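Long-range contact in insect group II chitinase (Ostrinia furnacalis, PDB 5Y2A), which probably hydrolyses the beta-1,4 linkages within chitin chains, as a catalytic domain of glycoside hydrolase family 18: residues Tyr248-Leu262 with Ile306-Phe319. Residues are numbered along the deposited sequence; the frame is centred on the assembly and turned at random.
Sequences YGQSFSVVEGAGTGL and IGPYATHDDQWVSF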
loop_
_atom_site.group_PDB
_atom_site.type_symbol
_atom_site.label_atom_id
_atom_site.label_comp_id
_atom_site.label_asym_id
_atom_site.label_seq_id
_atom_site.Cartn_x
_atom_site.Cartn_y
_atom_site.Cartn_z
ATOM N N TYR A 248 -16.005 7.496 1.290
ATOM C CA TYR A 248 -14.879 7.591 0.372
ATOM C C TYR A 248 -15.300 6.953 -0.941
ATOM O O TYR A 248 -16.309 6.247 -1.015
ATOM C CB TYR A 248 -13.635 6.875 0.919
ATOM C CG TYR A 248 -13.889 5.396 1.075
ATOM C CD1 TYR A 248 -14.489 4.901 2.226
ATOM C CD2 TYR A 248 -13.577 4.497 0.055
ATOM C CE1 TYR A 248 -14.764 3.558 2.368
ATOM C CE2 TYR A 248 -13.851 3.146 0.187
ATOM C CZ TYR A 248 -14.443 2.686 1.354
ATOM O OH TYR A 248 -14.718 1.350 1.514
ATOM N N GLY A 249 -14.491 7.165 -1.968
ATOM C CA GLY A 249 -14.739 6.585 -3.271
ATOM C C GLY A 249 -13.634 5.630 -3.678
ATOM O O GLY A 249 -12.500 5.735 -3.213
ATOM N N GLN A 250 -13.987 4.675 -4.533
ATOM C CA GLN A 250 -13.008 3.835 -5.205
ATOM C C GLN A 250 -12.692 4.463 -6.554
ATOM O O GLN A 250 -13.603 4.729 -7.343
ATOM C CB GLN A 250 -13.541 2.413 -5.392
ATOM C CG GLN A 250 -13.665 1.619 -4.101
ATOM C CD GLN A 250 -12.329 1.092 -3.617
ATOM O OE1 GLN A 250 -11.322 1.165 -4.325
ATOM N NE2 GLN A 250 -12.308 0.566 -2.396
ATOM N N SER A 251 -11.409 4.710 -6.812
ATOM C CA SER A 251 -10.984 5.425 -8.002
ATOM C C SER A 251 -10.282 4.490 -8.975
ATOM O O SER A 251 -9.696 3.471 -8.585
ATOM C CB SER A 251 -10.052 6.586 -7.653
ATOM O OG SER A 251 -8.782 6.090 -7.285
ATOM N N PHE A 252 -10.351 4.863 -10.251
ATOM C CA PHE A 252 -9.847 4.060 -11.351
ATOM C C PHE A 252 -9.178 4.959 -12.377
ATOM O O PHE A 252 -9.538 6.130 -12.532
ATOM C CB PHE A 252 -10.956 3.293 -12.094
ATOM C CG PHE A 252 -11.837 2.431 -11.223
ATOM C CD1 PHE A 252 -12.792 2.994 -10.388
ATOM C CD2 PHE A 252 -11.767 1.050 -11.313
ATOM C CE1 PHE A 252 -13.623 2.196 -9.624
ATOM C CE2 PHE A 252 -12.599 0.246 -10.553
ATOM C CZ PHE A 252 -13.525 0.818 -9.708
ATOM N N SER A 253 -8.220 4.388 -13.102
ATOM C CA SER A 253 -7.705 4.976 -14.336
ATOM C C SER A 253 -8.212 4.130 -15.504
ATOM O O SER A 253 -7.960 2.922 -15.543
ATOM C CB SER A 253 -6.177 5.040 -14.315
ATOM O OG SER A 253 -5.717 5.861 -13.243
ATOM N N VAL A 254 -8.932 4.765 -16.450
ATOM C CA VAL A 254 -9.678 4.052 -17.488
ATOM C C VAL A 254 -8.827 3.911 -18.748
ATOM O O VAL A 254 -8.134 4.850 -19.159
ATOM C CB VAL A 254 -11.006 4.773 -17.796
ATOM C CG1 VAL A 254 -11.817 3.998 -18.862
ATOM C CG2 VAL A 254 -11.844 4.939 -16.519
ATOM N N VAL A 255 -8.899 2.733 -19.376
ATOM C CA VAL A 255 -8.179 2.494 -20.624
ATOM C C VAL A 255 -8.584 3.533 -21.668
ATOM O O VAL A 255 -9.764 3.881 -21.803
ATOM C CB VAL A 255 -8.441 1.059 -21.112
ATOM C CG1 VAL A 255 -7.959 0.870 -22.543
ATOM C CG2 VAL A 255 -7.781 0.050 -20.179
ATOM N N GLU A 256 -7.595 4.052 -22.395
ATOM C CA GLU A 256 -7.851 5.048 -23.433
ATOM C C GLU A 256 -8.946 4.577 -24.383
ATOM O O GLU A 256 -8.948 3.424 -24.825
ATOM C CB GLU A 256 -6.580 5.323 -24.235
ATOM C CG GLU A 256 -6.712 6.502 -25.190
ATOM C CD GLU A 256 -5.376 6.952 -25.739
ATOM O OE1 GLU A 256 -4.952 6.375 -26.762
ATOM O OE2 GLU A 256 -4.742 7.854 -25.153
ATOM N N GLY A 257 -9.893 5.465 -24.667
ATOM C CA GLY A 257 -10.954 5.176 -25.606
ATOM C C GLY A 257 -12.078 4.307 -25.088
ATOM O O GLY A 257 -12.982 3.974 -25.862
ATOM N N ALA A 258 -12.072 3.937 -23.810
ATOM C CA ALA A 258 -13.110 3.066 -23.273
ATOM C C ALA A 258 -14.343 3.820 -22.793
ATOM O O ALA A 258 -15.322 3.179 -22.396
ATOM C CB ALA A 258 -12.553 2.216 -22.125
ATOM N N GLY A 259 -14.331 5.149 -22.808
ATOM C CA GLY A 259 -15.482 5.904 -22.359
ATOM C C GLY A 259 -15.509 6.093 -20.852
ATOM O O GLY A 259 -14.566 5.775 -20.128
ATOM N N THR A 260 -16.641 6.617 -20.375
ATOM C CA THR A 260 -16.806 6.943 -18.962
ATOM C C THR A 260 -17.895 6.127 -18.285
ATOM O O THR A 260 -18.296 6.462 -17.165
ATOM C CB THR A 260 -17.110 8.435 -18.788
ATOM O OG1 THR A 260 -18.344 8.755 -19.451
ATOM C CG2 THR A 260 -15.989 9.276 -19.359
ATOM N N GLY A 261 -18.402 5.079 -18.920
ATOM C CA GLY A 261 -19.513 4.346 -18.364
ATOM C C GLY A 261 -19.097 3.330 -17.315
ATOM O O GLY A 261 -17.924 3.096 -17.037
ATOM N N LEU A 262 -20.115 2.725 -16.712
ATOM C CA LEU A 262 -19.891 1.605 -15.811
ATOM C C LEU A 262 -19.388 0.411 -16.613
ATOM O O LEU A 262 -19.828 0.182 -17.743
ATOM C CB LEU A 262 -21.194 1.249 -15.098
ATOM C CG LEU A 262 -21.682 2.225 -14.029
ATOM C CD1 LEU A 262 -23.123 1.877 -13.720
ATOM C CD2 LEU A 262 -20.810 2.212 -12.769
ATOM N N ILE A 306 -27.585 2.972 -7.913
ATOM C CA ILE A 306 -26.227 3.213 -7.454
ATOM C C ILE A 306 -26.073 4.706 -7.214
ATOM O O ILE A 306 -26.810 5.530 -7.763
ATOM C CB ILE A 306 -25.159 2.726 -8.456
ATOM C CG1 ILE A 306 -25.267 3.507 -9.765
ATOM C CG2 ILE A 306 -25.276 1.223 -8.702
ATOM C CD1 ILE A 306 -24.069 3.304 -10.669
ATOM N N GLY A 307 -25.105 5.053 -6.363
ATOM C CA GLY A 307 -24.745 6.431 -6.182
ATOM C C GLY A 307 -23.997 6.975 -7.390
ATOM O O GLY A 307 -23.812 6.288 -8.405
ATOM N N PRO A 308 -23.528 8.212 -7.276
ATOM C CA PRO A 308 -22.867 8.869 -8.407
ATOM C C PRO A 308 -21.449 8.358 -8.630
ATOM O O PRO A 308 -20.875 7.624 -7.823
ATOM C CB PRO A 308 -22.852 10.345 -7.994
ATOM C CG PRO A 308 -22.892 10.320 -6.504
ATOM C CD PRO A 308 -23.712 9.122 -6.128
ATOM N N TYR A 309 -20.897 8.754 -9.775
ATOM C CA TYR A 309 -19.460 8.694 -10.003
ATOM C C TYR A 309 -19.034 9.977 -10.709
ATOM O O TYR A 309 -19.848 10.679 -11.320
ATOM C CB TYR A 309 -19.034 7.426 -10.776
ATOM C CG TYR A 309 -19.654 7.228 -12.146
ATOM C CD1 TYR A 309 -20.837 6.515 -12.297
ATOM C CD2 TYR A 309 -19.036 7.722 -13.290
ATOM C CE1 TYR A 309 -21.404 6.318 -13.561
ATOM C CE2 TYR A 309 -19.592 7.528 -14.552
ATOM C CZ TYR A 309 -20.778 6.828 -14.678
ATOM O OH TYR A 309 -21.343 6.632 -15.922
ATOM N N ALA A 310 -17.755 10.309 -10.569
ATOM C CA ALA A 310 -17.215 11.537 -11.111
ATOM C C ALA A 310 -16.042 11.214 -12.022
ATOM O O ALA A 310 -15.291 10.264 -11.769
ATOM C CB ALA A 310 -16.790 12.506 -9.999
ATOM N N THR A 311 -15.875 12.008 -13.078
ATOM C CA THR A 311 -14.886 11.705 -14.097
ATOM C C THR A 311 -14.133 12.962 -14.529
ATOM O O THR A 311 -14.654 14.076 -14.470
ATOM C CB THR A 311 -15.510 11.076 -15.349
ATOM O OG1 THR A 311 -16.446 11.999 -15.918
ATOM C CG2 THR A 311 -16.199 9.747 -15.014
ATOM N N HIS A 312 -12.892 12.741 -14.970
ATOM C CA HIS A 312 -12.028 13.749 -15.556
ATOM C C HIS A 312 -10.895 13.023 -16.256
ATOM O O HIS A 312 -10.220 12.197 -15.640
ATOM C CB HIS A 312 -11.470 14.703 -14.489
ATOM C CG HIS A 312 -10.603 15.788 -15.039
ATOM N ND1 HIS A 312 -11.106 16.939 -15.608
ATOM C CD2 HIS A 312 -9.252 15.889 -15.111
ATOM C CE1 HIS A 312 -10.105 17.709 -16.000
ATOM N NE2 HIS A 312 -8.969 17.094 -15.713
ATOM N N ASP A 313 -10.676 13.353 -17.537
ATOM C CA ASP A 313 -9.709 12.647 -18.391
ATOM C C ASP A 313 -9.996 11.150 -18.241
ATOM O O ASP A 313 -11.163 10.749 -18.360
ATOM C CB ASP A 313 -8.300 13.081 -18.044
ATOM C CG ASP A 313 -7.275 12.540 -19.014
ATOM O OD1 ASP A 313 -7.158 13.071 -20.137
ATOM O OD2 ASP A 313 -6.627 11.528 -18.677
ATOM N N ASP A 314 -8.997 10.308 -17.935
ATOM C CA ASP A 314 -9.221 8.895 -17.734
ATOM C C ASP A 314 -9.439 8.526 -16.261
ATOM O O ASP A 314 -9.389 7.337 -15.912
ATOM C CB ASP A 314 -8.068 8.061 -18.340
ATOM C CG ASP A 314 -6.744 8.234 -17.603
ATOM O OD1 ASP A 314 -6.633 9.042 -16.659
ATOM O OD2 ASP A 314 -5.778 7.542 -17.984
ATOM N N GLN A 315 -9.720 9.517 -15.418
ATOM C CA GLN A 315 -9.954 9.266 -13.993
ATOM C C GLN A 315 -11.446 9.075 -13.743
ATOM O O GLN A 315 -12.285 9.708 -14.393
ATOM C CB GLN A 315 -9.430 10.422 -13.145
ATOM C CG GLN A 315 -7.926 10.654 -13.246
ATOM C CD GLN A 315 -7.136 9.434 -12.819
ATOM O OE1 GLN A 315 -7.049 9.122 -11.629
ATOM N NE2 GLN A 315 -6.577 8.720 -13.789
ATOM N N TRP A 316 -11.765 8.229 -12.770
ATOM C CA TRP A 316 -13.127 7.742 -12.561
ATOM C C TRP A 316 -13.247 7.299 -11.111
ATOM O O TRP A 316 -12.483 6.436 -10.675
ATOM C CB TRP A 316 -13.390 6.576 -13.514
ATOM C CG TRP A 316 -14.816 6.162 -13.761
ATOM C CD1 TRP A 316 -15.548 6.405 -14.885
ATOM C CD2 TRP A 316 -15.646 5.357 -12.907
ATOM N NE1 TRP A 316 -16.793 5.827 -14.774
ATOM C CE2 TRP A 316 -16.878 5.178 -13.570
ATOM C CE3 TRP A 316 -15.470 4.781 -11.638
ATOM C CZ2 TRP A 316 -17.938 4.459 -13.006
ATOM C CZ3 TRP A 316 -16.515 4.058 -11.083
ATOM C CH2 TRP A 316 -17.740 3.905 -11.766
ATOM N N VAL A 317 -14.185 7.874 -10.358
ATOM C CA VAL A 317 -14.344 7.518 -8.951
ATOM C C VAL A 317 -15.831 7.408 -8.634
ATOM O O VAL A 317 -16.610 8.310 -8.955
ATOM C CB VAL A 317 -13.649 8.530 -8.013
ATOM C CG1 VAL A 317 -14.198 9.951 -8.200
ATOM C CG2 VAL A 317 -13.736 8.082 -6.545
ATOM N N SER A 318 -16.223 6.302 -8.008
ATOM C CA SER A 318 -17.594 6.085 -7.570
ATOM C C SER A 318 -17.693 6.269 -6.060
ATOM O O SER A 318 -16.765 5.939 -5.323
ATOM C CB SER A 318 -18.071 4.685 -7.951
ATOM O OG SER A 318 -17.199 3.693 -7.425
ATOM N N PHE A 319 -18.831 6.779 -5.599
ATOM C CA PHE A 319 -18.947 7.194 -4.203
ATOM C C PHE A 319 -20.415 7.406 -3.867
ATOM O O PHE A 319 -21.266 7.519 -4.755
ATOM C CB PHE A 319 -18.157 8.485 -3.953
ATOM C CG PHE A 319 -18.624 9.644 -4.801
ATOM C CD1 PHE A 319 -18.203 9.776 -6.124
ATOM C CD2 PHE A 319 -19.488 10.598 -4.279
ATOM C CE1 PHE A 319 -18.646 10.836 -6.908
ATOM C CE2 PHE A 319 -19.925 11.663 -5.054
ATOM C CZ PHE A 319 -19.501 11.780 -6.368
HETATM O O HOH W 1 -6.159 6.151 -20.404
HETATM O O HOH W 2 -20.713 7.896 -18.289
#
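W316 carries its CG anti to the backbone N (chi1 -163°), and F252 turns its CG beside its own backbone N (chi1 -54°), which brings the two rings together. They project from the same face of an antiparallel beta ladder. The far end of strand 241-254 pairs here with a hairpin, 309-312 and 315-318, closed by a type II' turn, probably part of the alpha+beta insertion that many family 18 chitinases carry on the TIM barrel. The edge of the W316 indole points at the face of F252, offset, with the planes at 85°. F252 N bonds to W316 O at 2.7 Å. L262 CD2 meets the indole rim at W316 CH2, 3.6 Å away. W316 NE1 gives its N-H to T260 O at 2.9 Å, in the indole plane but from above the carbonyl plane. An alanine in place of W316 would probably leave T260 O without its indole donor and open a gap between F252 and L262. On the other face Q315 NE2 donates to S253 OG; it also donates to D314 OD1 of the turn. G269 O, E271 N and Y267 OH bond S253 OG, Q315 OE1 and D314 OD2, and K44 of the second subunit salt-bridges D314 OD1. L262 CD1 reaches I306 CD1 tip to tip, 3.5 Å away.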